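Local coordinates for pirin family protein (Acinetobacter baumannii, PDB 6D0P) that probably works as a metal-dependent dioxygenase of the pirin family, cleaving the flavonol quercetin with molecular oxygen at a single metal site, at residues Phe29-Leu34 and Glu258-Tyr263; Leu128-Pro133 and Ser181-Trp186; His204-Val209 and Val236-Asn241. One frame throughout, in Å; residues are numbered along the deposited sequence.

Contact 1 (Phe29-Leu34 and Glu258-Tyr263); sequences FSYDRL and EPIEGY
The phenol ring of Tyr-31 is met obliquely by Ile-260 and Gly-262, neither of which lies squarely over a face or against an edge. Ile-260 contributes its CG2 methyl, 4.0 Å from Tyr-31 CD1, while the far end of the ring passes the glycine backbone, with Tyr-31 OH 3.5 Å from Gly-262 CA. A second flat group, the guanidinium of Arg-33, stays within its own segment: Ser-30 N sits 3.9 Å above one of its faces, displaced toward the rim. Having no side chain, Gly-262 lets the phenol oxygen come this close to its backbone. Tyr-31 OH also passes 3.7 Å from Tyr-263 N, but this is an approach and not a hydrogen bond, and the join between the segments is one of packing alone. The contact illustrates how the two halves of a bicupin are stitched at their margin. Tyr-31 opens a single helical turn at the end of strand 23-30 of the N-terminal cupin, whereas Ile-260 leads into strand 261-263, which pairs with strand 266-268 ahead of the C-terminal helix 271-282. The turn that presents the tyrosine is capped by Ser-30, whose OG accepts from Asp-32 N at 3.2 Å; Ser-30 O takes both Arg-33 N and Leu-34 N. From this turn the ring is sent out toward the other segment by a chi1 of 69°, which sets CG between the backbone N and the carbonyl carbon. Leu-42 of strand 41-52 touches Tyr-31 as well, and Gln-36, just past the helical turn, touches Ile-260 and donates from NE2 to Glu-258 O. The side chain of Tyr-31 lies about 10 Å from that of His-66, a ligand of the manganese.

Contact 2 (Leu128-Pro133 and Ser181-Trp186); sequences LWVNLP and SPLNVW
Val-130 and Leu-183 meet end to end through their methyls, Val-130 CG1 lying 3.8 Å from Leu-183 CD2. Two residues further along each chain, in opposite directions, Leu-128 and Val-185 repeat the pattern, with Leu-128 CD2 4.0 Å from Val-185 CG2. Torsion and backbone course together present the touching methyl. In Leu-183 a chi1 of 68° swings CG between the backbone N and the carbonyl carbon, and from there CD2 extends to the valine. Leu-128 takes a different course: its CG stands opposite the backbone N (chi1 171°), and it is again the CD2 branch that makes the touch. The two valines share nearly the same torsion yet use different methyls, Val-130 the one trans to its nitrogen and Val-185 the one trans to its carbonyl carbon. Toward Pro-133 the spacing narrows: Pro-133 CG approaches Ser-181 CB at 4.2 Å, and a water donates to Asn-131 O (2.8 Å) and to Ser-181 OG (2.9 Å), a polar bridge beside the apolar pairs. The amide of Asn-131 is held in its own segment, OD1 accepting from Leu-132 N at 2.9 Å with the donor raised above the carbonyl plane; Lys-137 NZ is a further partner of the same oxygen. Trp-99, on strand 97-101, touches both Leu-183 and Val-185 and so widens the apolar layer. The segments run 166° apart in direction, but their backbones are not hydrogen-bonded partners. Strand 121-131 belongs to the sheet of the N-terminal cupin and strand 183-190 to a sheet of the C-terminal one, so the abutting tips are those of two stacked sheets, the face-to-face domain interface of a bicupin such as pirin.

Contact 3 (His204-Val209 and Val236-Asn241); sequences HTTLVV and VEFSLN
Phe-238 and the strand across from it make the first shell, with the ring reached by two methyls. Thr-206 CG2 lies 3.8 Å from Phe-238 CE1, and Val-208 CG2 lies 3.7 Å from Phe-238 CE2 and 4.0 Å from Phe-238 CZ, both methyls arriving obliquely. Val-208 divides its methyls between two neighbours: while CG2 lies alongside the ring, CG1 meets Leu-240 CD2 end on at 4.1 Å. A chi1 of 65° sets CG of Phe-238 between the backbone N and the carbonyl carbon, and the ring projects across to the other strand. Leu-240 instead points its CG opposite its carbonyl carbon, and its tip confronts that of the valine.

Around this first shell, Val-200, Leu-231 and Val-250 add apolar contacts to the phenylalanine, Asn-218 touches it too, and Thr-206 touches Val-200 and Leu-231. The backbones of Thr-206 and Val-208 are bonded to Leu-231 and Ala-229 of strand 227-231, and those of Thr-205, Leu-207 and Val-209 to strand 245-253, which fixes strand 205-210 between its neighbours. Ser-239 N, on the other strand, donates to Asn-218 OD1. The short segments 205-209 and 237-241 run almost exactly parallel, 2° apart, with their axes 10.6 Å from each other, a separation too wide for main-chain pairing. Each belongs to a different sheet, and the touching side chains form part of the apolar interior between the two sheets of the C-terminal cupin beta-barrel, a small jelly roll.

Overall arrangement
Contacts 2 and 3 are buried and contact 1 lies at the surface, yet all three rely on side-chain packing rather than on direct hydrogen bonds between segments. Contact 3 joins two sheets within the C-terminal cupin, whereas contacts 1 and 2 tie that half to the N-terminal cupin. Contacts 1 and 2 share the sheet holding strands 23-30 and 121-131; contacts 2 and 3 share the one holding 183-190 and 205-210. Chemistry follows position: aliphatic tips, a threonine methyl and a phenylalanine inside, a tyrosine beside isoleucine and glycine outside, and a water bridging Asn-131 and Ser-181. Phe-29 links them, touching Leu-128 of contact 2 and Leu-207 of contact 3.

Contact 1 (Phe29-Leu34 and Glu258-Tyr263)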
loop_
_atom_site.group_PDB
_atom_site.type_symbol
_atom_site.label_atom_id
_atom_site.label_comp_id
_atom_site.label_asym_id
_atom_site.label_seq_id
_atom_site.Cartn_x
_atom_site.Cartn_y
_atom_site.Cartn_z
ATOM N N PHE A 29 -2.770 -9.340 0.700
ATOM C CA PHE A 29 -2.410 -10.011 -0.544
ATOM C C PHE A 29 -0.888 -9.983 -0.697
ATOM O O PHE A 29 -0.167 -9.111 -0.146
ATOM C CB PHE A 29 -3.146 -9.447 -1.775
ATOM C CG PHE A 29 -2.868 -8.020 -2.176
ATOM C CD1 PHE A 29 -1.665 -7.657 -2.768
ATOM C CD2 PHE A 29 -3.845 -7.041 -2.036
ATOM C CE1 PHE A 29 -1.441 -6.338 -3.146
ATOM C CE2 PHE A 29 -3.635 -5.743 -2.447
ATOM C CZ PHE A 29 -2.425 -5.393 -3.008
ATOM N N SER A 30 -0.431 -10.957 -1.468
ATOM C CA SER A 30 0.965 -11.116 -1.785
ATOM C C SER A 30 1.134 -11.678 -3.205
ATOM O O SER A 30 0.399 -12.568 -3.611
ATOM C CB SER A 30 1.643 -12.009 -0.773
ATOM O OG SER A 30 2.981 -12.267 -1.176
ATOM N N TYR A 31 2.191 -11.232 -3.881
ATOM C CA TYR A 31 2.552 -11.685 -5.234
ATOM C C TYR A 31 2.920 -13.176 -5.199
ATOM O O TYR A 31 2.865 -13.854 -6.211
ATOM C CB TYR A 31 3.747 -10.900 -5.783
ATOM C CG TYR A 31 5.055 -11.164 -5.095
ATOM C CD1 TYR A 31 5.884 -12.193 -5.520
ATOM C CD2 TYR A 31 5.477 -10.388 -4.035
ATOM C CE1 TYR A 31 7.080 -12.469 -4.876
ATOM C CE2 TYR A 31 6.684 -10.623 -3.404
ATOM C CZ TYR A 31 7.480 -11.681 -3.813
ATOM O OH TYR A 31 8.670 -11.921 -3.188
ATOM N N ASP A 32 3.311 -13.642 -4.026
ATOM C CA ASP A 32 3.765 -15.012 -3.852
ATOM C C ASP A 32 2.579 -15.976 -3.953
ATOM O O ASP A 32 2.776 -17.127 -4.260
ATOM C CB ASP A 32 4.471 -15.203 -2.504
ATOM C CG ASP A 32 5.335 -16.453 -2.467
ATOM O OD1 ASP A 32 6.196 -16.598 -3.364
ATOM O OD2 ASP A 32 5.132 -17.277 -1.552
ATOM N N ARG A 33 1.370 -15.483 -3.700
ATOM C CA ARG A 33 0.154 -16.303 -3.773
ATOM C C ARG A 33 -0.647 -15.945 -5.025
ATOM O O ARG A 33 -1.132 -16.837 -5.691
ATOM C CB ARG A 33 -0.726 -16.103 -2.532
ATOM C CG ARG A 33 -0.017 -16.408 -1.217
ATOM C CD ARG A 33 -0.950 -16.465 -0.020
ATOM N NE ARG A 33 -1.684 -15.227 0.243
ATOM C CZ ARG A 33 -1.257 -14.246 1.034
ATOM N NH1 ARG A 33 -0.053 -14.311 1.583
ATOM N NH2 ARG A 33 -2.047 -13.217 1.295
ATOM N N LEU A 34 -0.772 -14.668 -5.380
ATOM C CA LEU A 34 -1.667 -14.341 -6.567
ATOM C C LEU A 34 -0.890 -13.891 -7.812
ATOM O O LEU A 34 -1.482 -13.742 -8.868
ATOM C CB LEU A 34 -2.680 -13.288 -6.122
ATOM C CG LEU A 34 -3.726 -13.813 -5.136
ATOM C CD1 LEU A 34 -4.537 -12.678 -4.521
ATOM C CD2 LEU A 34 -4.640 -14.815 -5.826
ATOM N N GLU A 258 5.176 -8.432 -17.265
ATOM C CA GLU A 258 6.605 -8.735 -17.204
ATOM C C GLU A 258 6.786 -9.795 -16.117
ATOM O O GLU A 258 5.985 -9.871 -15.179
ATOM C CB GLU A 258 7.421 -7.468 -16.905
ATOM C CG GLU A 258 7.538 -6.542 -18.099
ATOM C CD GLU A 258 8.314 -5.263 -17.831
ATOM O OE1 GLU A 258 8.205 -4.736 -16.721
ATOM O OE2 GLU A 258 9.081 -4.847 -18.720
ATOM N N PRO A 259 7.824 -10.610 -16.227
ATOM C CA PRO A 259 8.040 -11.649 -15.227
ATOM C C PRO A 259 8.267 -11.103 -13.807
ATOM O O PRO A 259 8.792 -10.012 -13.639
ATOM C CB PRO A 259 9.311 -12.393 -15.673
ATOM C CG PRO A 259 9.546 -11.946 -17.090
ATOM C CD PRO A 259 8.940 -10.562 -17.172
ATOM N N ILE A 260 7.867 -11.879 -12.811
ATOM C CA ILE A 260 8.097 -11.515 -11.430
ATOM C C ILE A 260 8.978 -12.585 -10.776
ATOM O O ILE A 260 8.619 -13.745 -10.740
ATOM C CB ILE A 260 6.794 -11.389 -10.636
ATOM C CG1 ILE A 260 5.846 -10.354 -11.240
ATOM C CG2 ILE A 260 7.102 -11.095 -9.181
ATOM C CD1 ILE A 260 4.444 -10.445 -10.710
ATOM N N GLU A 261 10.138 -12.174 -10.288
ATOM C CA GLU A 261 11.008 -13.068 -9.540
ATOM C C GLU A 261 11.303 -12.372 -8.209
ATOM O O GLU A 261 12.016 -11.342 -8.176
ATOM C CB GLU A 261 12.276 -13.398 -10.328
ATOM C CG GLU A 261 12.012 -13.987 -11.706
ATOM C CD GLU A 261 11.653 -15.463 -11.740
ATOM O OE1 GLU A 261 12.050 -16.188 -10.808
ATOM O OE2 GLU A 261 10.989 -15.887 -12.713
ATOM N N GLY A 262 10.713 -12.890 -7.132
ATOM C CA GLY A 262 10.865 -12.283 -5.826
ATOM C C GLY A 262 11.573 -13.181 -4.838
ATOM O O GLY A 262 11.546 -14.398 -4.944
ATOM N N TYR A 263 12.216 -12.542 -3.883
ATOM C CA TYR A 263 12.900 -13.227 -2.805
ATOM C C TYR A 263 13.010 -12.245 -1.644
ATOM O O TYR A 263 13.691 -11.217 -1.772
ATOM C CB TYR A 263 14.274 -13.712 -3.258
ATOM C CG TYR A 263 15.061 -14.417 -2.188
ATOM C CD1 TYR A 263 14.762 -15.721 -1.832
ATOM C CD2 TYR A 263 16.085 -13.774 -1.514
ATOM C CE1 TYR A 263 15.475 -16.381 -0.846
ATOM C CE2 TYR A 263 16.814 -14.420 -0.529
ATOM C CZ TYR A 263 16.503 -15.726 -0.191
ATOM O OH TYR A 263 17.213 -16.372 0.777
#

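Contact 2 (Leu128-Pro133 and Ser181-Trp186)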
loop_
_atom_site.group_PDB
_atom_site.type_symbol
_atom_site.label_atom_id
_atom_site.label_comp_id
_atom_site.label_asym_id
_atom_site.label_seq_id
_atom_site.Cartn_x
_atom_site.Cartn_y
_atom_site.Cartn_z
ATOM N N LEU A 128 1.890 -0.877 1.288
ATOM C CA LEU A 128 1.622 -1.409 -0.024
ATOM C C LEU A 128 2.918 -1.436 -0.840
ATOM O O LEU A 128 3.633 -0.418 -0.920
ATOM C CB LEU A 128 0.593 -0.490 -0.694
ATOM C CG LEU A 128 0.317 -0.738 -2.178
ATOM C CD1 LEU A 128 -0.491 -2.001 -2.363
ATOM C CD2 LEU A 128 -0.441 0.427 -2.793
ATOM N N TRP A 129 3.243 -2.568 -1.429
ATOM C CA TRP A 129 4.365 -2.650 -2.335
ATOM C C TRP A 129 3.823 -2.556 -3.767
ATOM O O TRP A 129 2.877 -3.271 -4.099
ATOM C CB TRP A 129 5.112 -3.954 -2.153
ATOM C CG TRP A 129 5.833 -4.123 -0.855
ATOM C CD1 TRP A 129 5.745 -3.363 0.282
ATOM C CD2 TRP A 129 6.704 -5.218 -0.540
ATOM N NE1 TRP A 129 6.564 -3.876 1.248
ATOM C CE2 TRP A 129 7.163 -5.015 0.778
ATOM C CE3 TRP A 129 7.200 -6.303 -1.273
ATOM C CZ2 TRP A 129 8.057 -5.894 1.386
ATOM C CZ3 TRP A 129 8.095 -7.164 -0.676
ATOM C CH2 TRP A 129 8.500 -6.972 0.643
ATOM N N VAL A 130 4.436 -1.715 -4.570
ATOM C CA VAL A 130 4.085 -1.501 -5.964
ATOM C C VAL A 130 5.290 -1.866 -6.830
ATOM O O VAL A 130 6.420 -1.364 -6.615
ATOM C CB VAL A 130 3.659 -0.052 -6.224
ATOM C CG1 VAL A 130 3.235 0.163 -7.670
ATOM C CG2 VAL A 130 2.549 0.380 -5.274
ATOM N N ASN A 131 5.039 -2.655 -7.857
ATOM C CA ASN A 131 6.098 -3.101 -8.728
ATOM C C ASN A 131 6.470 -1.997 -9.720
ATOM O O ASN A 131 5.697 -1.102 -9.999
ATOM C CB ASN A 131 5.711 -4.383 -9.472
ATOM C CG ASN A 131 6.900 -5.256 -9.838
ATOM O OD1 ASN A 131 8.058 -4.890 -9.590
ATOM N ND2 ASN A 131 6.623 -6.444 -10.386
ATOM N N LEU A 132 7.694 -2.074 -10.200
ATOM C CA LEU A 132 8.193 -1.192 -11.251
ATOM C C LEU A 132 8.342 -1.947 -12.580
ATOM O O LEU A 132 8.705 -3.136 -12.610
ATOM C CB LEU A 132 9.557 -0.656 -10.810
ATOM C CG LEU A 132 9.532 0.336 -9.645
ATOM C CD1 LEU A 132 10.926 0.573 -9.091
ATOM C CD2 LEU A 132 8.892 1.633 -10.081
ATOM N N PRO A 133 8.124 -1.238 -13.695
ATOM C CA PRO A 133 8.472 -1.794 -14.978
ATOM C C PRO A 133 9.968 -2.144 -14.968
ATOM O O PRO A 133 10.742 -1.466 -14.282
ATOM C CB PRO A 133 8.229 -0.672 -15.997
ATOM C CG PRO A 133 7.258 0.236 -15.279
ATOM C CD PRO A 133 7.648 0.133 -13.822
ATOM N N SER A 181 4.259 3.904 -13.916
ATOM C CA SER A 181 3.321 3.305 -14.860
ATOM C C SER A 181 1.916 3.787 -14.476
ATOM O O SER A 181 1.749 4.266 -13.364
ATOM C CB SER A 181 3.415 1.787 -14.875
ATOM O OG SER A 181 3.143 1.229 -13.603
ATOM N N PRO A 182 0.926 3.639 -15.366
ATOM C CA PRO A 182 -0.422 4.143 -15.074
ATOM C C PRO A 182 -1.093 3.328 -13.962
ATOM O O PRO A 182 -1.281 2.117 -14.115
ATOM C CB PRO A 182 -1.195 4.011 -16.395
ATOM C CG PRO A 182 -0.101 4.007 -17.439
ATOM C CD PRO A 182 0.984 3.188 -16.772
ATOM N N LEU A 183 -1.421 3.988 -12.859
ATOM C CA LEU A 183 -2.029 3.308 -11.744
ATOM C C LEU A 183 -2.720 4.317 -10.821
ATOM O O LEU A 183 -2.434 5.535 -10.837
ATOM C CB LEU A 183 -0.989 2.453 -11.004
ATOM C CG LEU A 183 0.110 3.177 -10.241
ATOM C CD1 LEU A 183 -0.326 3.492 -8.825
ATOM C CD2 LEU A 183 1.364 2.337 -10.185
ATOM N N ASN A 184 -3.681 3.780 -10.083
ATOM C CA ASN A 184 -4.468 4.517 -9.107
ATOM C C ASN A 184 -4.327 3.874 -7.731
ATOM O O ASN A 184 -4.396 2.634 -7.574
ATOM C CB ASN A 184 -5.963 4.511 -9.428
ATOM C CG ASN A 184 -6.314 5.347 -10.631
ATOM O OD1 ASN A 184 -6.070 6.553 -10.632
ATOM N ND2 ASN A 184 -6.925 4.729 -11.639
ATOM N N VAL A 185 -4.174 4.738 -6.739
ATOM C CA VAL A 185 -4.247 4.326 -5.355
ATOM C C VAL A 185 -5.167 5.340 -4.699
ATOM O O VAL A 185 -4.818 6.537 -4.599
ATOM C CB VAL A 185 -2.893 4.240 -4.628
ATOM C CG1 VAL A 185 -3.088 3.960 -3.139
ATOM C CG2 VAL A 185 -1.982 3.180 -5.234
ATOM N N TRP A 186 -6.356 4.870 -4.350
ATOM C CA TRP A 186 -7.352 5.710 -3.721
ATOM C C TRP A 186 -7.701 5.126 -2.352
ATOM O O TRP A 186 -7.837 3.905 -2.224
ATOM C CB TRP A 186 -8.630 5.802 -4.569
ATOM C CG TRP A 186 -8.441 6.177 -6.001
ATOM C CD1 TRP A 186 -7.475 6.979 -6.532
ATOM C CD2 TRP A 186 -9.321 5.822 -7.084
ATOM N NE1 TRP A 186 -7.661 7.098 -7.885
ATOM C CE2 TRP A 186 -8.792 6.406 -8.250
ATOM C CE3 TRP A 186 -10.465 5.019 -7.184
ATOM C CZ2 TRP A 186 -9.385 6.237 -9.500
ATOM C CZ3 TRP A 186 -11.053 4.844 -8.423
ATOM C CH2 TRP A 186 -10.520 5.453 -9.561
HETATM O O HOH W 1 5.102 1.182 -11.497
#

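Contact 3 (His204-Val209 and Val236-Asn241)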
loop_
_atom_site.group_PDB
_atom_site.type_symbol
_atom_site.label_atom_id
_atom_site.label_comp_id
_atom_site.label_asym_id
_atom_site.label_seq_id
_atom_site.Cartn_x
_atom_site.Cartn_y
_atom_site.Cartn_z
ATOM N N HIS A 204 -7.489 -2.297 -16.746
ATOM C CA HIS A 204 -6.689 -2.222 -15.518
ATOM C C HIS A 204 -7.068 -3.307 -14.497
ATOM O O HIS A 204 -8.239 -3.610 -14.302
ATOM C CB HIS A 204 -6.886 -0.875 -14.796
ATOM C CG HIS A 204 -6.057 0.246 -15.332
ATOM N ND1 HIS A 204 -5.662 1.310 -14.551
ATOM C CD2 HIS A 204 -5.509 0.442 -16.543
ATOM C CE1 HIS A 204 -4.929 2.123 -15.273
ATOM N NE2 HIS A 204 -4.816 1.616 -16.485
ATOM N N THR A 205 -6.047 -3.861 -13.870
ATOM C CA THR A 205 -6.201 -4.614 -12.624
ATOM C C THR A 205 -6.996 -3.716 -11.677
ATOM O O THR A 205 -6.719 -2.516 -11.643
ATOM C CB THR A 205 -4.831 -4.893 -12.003
ATOM O OG1 THR A 205 -4.144 -5.766 -12.892
ATOM C CG2 THR A 205 -4.887 -5.472 -10.608
ATOM N N THR A 206 -7.956 -4.284 -10.939
ATOM C CA THR A 206 -8.803 -3.534 -10.058
ATOM C C THR A 206 -9.005 -4.338 -8.782
ATOM O O THR A 206 -9.605 -5.439 -8.813
ATOM C CB THR A 206 -10.150 -3.216 -10.718
ATOM O OG1 THR A 206 -9.939 -2.478 -11.924
ATOM C CG2 THR A 206 -11.048 -2.411 -9.810
ATOM N N LEU A 207 -8.433 -3.837 -7.696
ATOM C CA LEU A 207 -8.533 -4.474 -6.406
ATOM C C LEU A 207 -9.316 -3.567 -5.453
ATOM O O LEU A 207 -9.011 -2.365 -5.354
ATOM C CB LEU A 207 -7.120 -4.716 -5.866
ATOM C CG LEU A 207 -6.163 -5.425 -6.809
ATOM C CD1 LEU A 207 -4.776 -5.444 -6.211
ATOM C CD2 LEU A 207 -6.648 -6.847 -7.109
ATOM N N VAL A 208 -10.323 -4.120 -4.786
ATOM C CA VAL A 208 -11.096 -3.392 -3.771
ATOM C C VAL A 208 -10.694 -3.967 -2.419
ATOM O O VAL A 208 -10.886 -5.155 -2.159
ATOM C CB VAL A 208 -12.610 -3.502 -3.994
ATOM C CG1 VAL A 208 -13.407 -2.804 -2.897
ATOM C CG2 VAL A 208 -12.972 -2.982 -5.377
ATOM N N VAL A 209 -10.054 -3.134 -1.625
ATOM C CA VAL A 209 -9.579 -3.554 -0.314
ATOM C C VAL A 209 -10.500 -2.947 0.751
ATOM O O VAL A 209 -10.695 -1.736 0.777
ATOM C CB VAL A 209 -8.121 -3.139 -0.075
ATOM C CG1 VAL A 209 -7.628 -3.583 1.305
ATOM C CG2 VAL A 209 -7.212 -3.678 -1.161
ATOM N N VAL A 236 -15.216 -1.009 -17.174
ATOM C CA VAL A 236 -14.748 0.283 -16.690
ATOM C C VAL A 236 -15.476 0.704 -15.419
ATOM O O VAL A 236 -15.083 1.705 -14.833
ATOM C CB VAL A 236 -14.900 1.387 -17.754
ATOM C CG1 VAL A 236 -13.965 1.172 -18.914
ATOM C CG2 VAL A 236 -16.342 1.544 -18.223
ATOM N N GLU A 237 -16.502 0.019 -14.977
ATOM C CA GLU A 237 -17.156 0.583 -13.804
ATOM C C GLU A 237 -17.607 -0.498 -12.824
ATOM O O GLU A 237 -17.828 -1.662 -13.183
ATOM C CB GLU A 237 -18.336 1.451 -14.249
ATOM C CG GLU A 237 -19.658 0.724 -14.304
ATOM C CD GLU A 237 -20.843 1.586 -14.712
ATOM O OE1 GLU A 237 -20.775 2.174 -15.795
ATOM O OE2 GLU A 237 -21.833 1.671 -13.933
ATOM N N PHE A 238 -17.740 -0.064 -11.579
ATOM C CA PHE A 238 -18.287 -0.897 -10.541
ATOM C C PHE A 238 -18.890 0.019 -9.480
ATOM O O PHE A 238 -18.592 1.228 -9.450
ATOM C CB PHE A 238 -17.234 -1.842 -9.957
ATOM C CG PHE A 238 -16.098 -1.180 -9.225
ATOM C CD1 PHE A 238 -15.003 -0.690 -9.914
ATOM C CD2 PHE A 238 -16.121 -1.063 -7.839
ATOM C CE1 PHE A 238 -13.957 -0.071 -9.241
ATOM C CE2 PHE A 238 -15.062 -0.472 -7.164
ATOM C CZ PHE A 238 -13.978 0.022 -7.865
ATOM N N SER A 239 -19.697 -0.565 -8.624
ATOM C CA SER A 239 -20.371 0.194 -7.574
ATOM C C SER A 239 -20.033 -0.380 -6.198
ATOM O O SER A 239 -19.782 -1.596 -6.036
ATOM C CB SER A 239 -21.867 0.232 -7.789
ATOM O OG SER A 239 -22.472 -1.040 -7.560
ATOM N N LEU A 240 -20.054 0.503 -5.217
ATOM C CA LEU A 240 -19.863 0.145 -3.828
ATOM C C LEU A 240 -21.023 0.749 -3.027
ATOM O O LEU A 240 -21.354 1.936 -3.180
ATOM C CB LEU A 240 -18.529 0.690 -3.316
ATOM C CG LEU A 240 -17.246 0.120 -3.913
ATOM C CD1 LEU A 240 -16.043 0.780 -3.266
ATOM C CD2 LEU A 240 -17.164 -1.386 -3.722
ATOM N N ASN A 241 -21.622 -0.057 -2.179
ATOM C CA ASN A 241 -22.762 0.371 -1.361
ATOM C C ASN A 241 -22.465 -0.048 0.073
ATOM O O ASN A 241 -22.431 -1.241 0.356
ATOM C CB ASN A 241 -24.061 -0.254 -1.877
ATOM C CG ASN A 241 -25.311 0.458 -1.398
ATOM O OD1 ASN A 241 -25.246 1.344 -0.546
ATOM N ND2 ASN A 241 -26.452 0.089 -1.963
#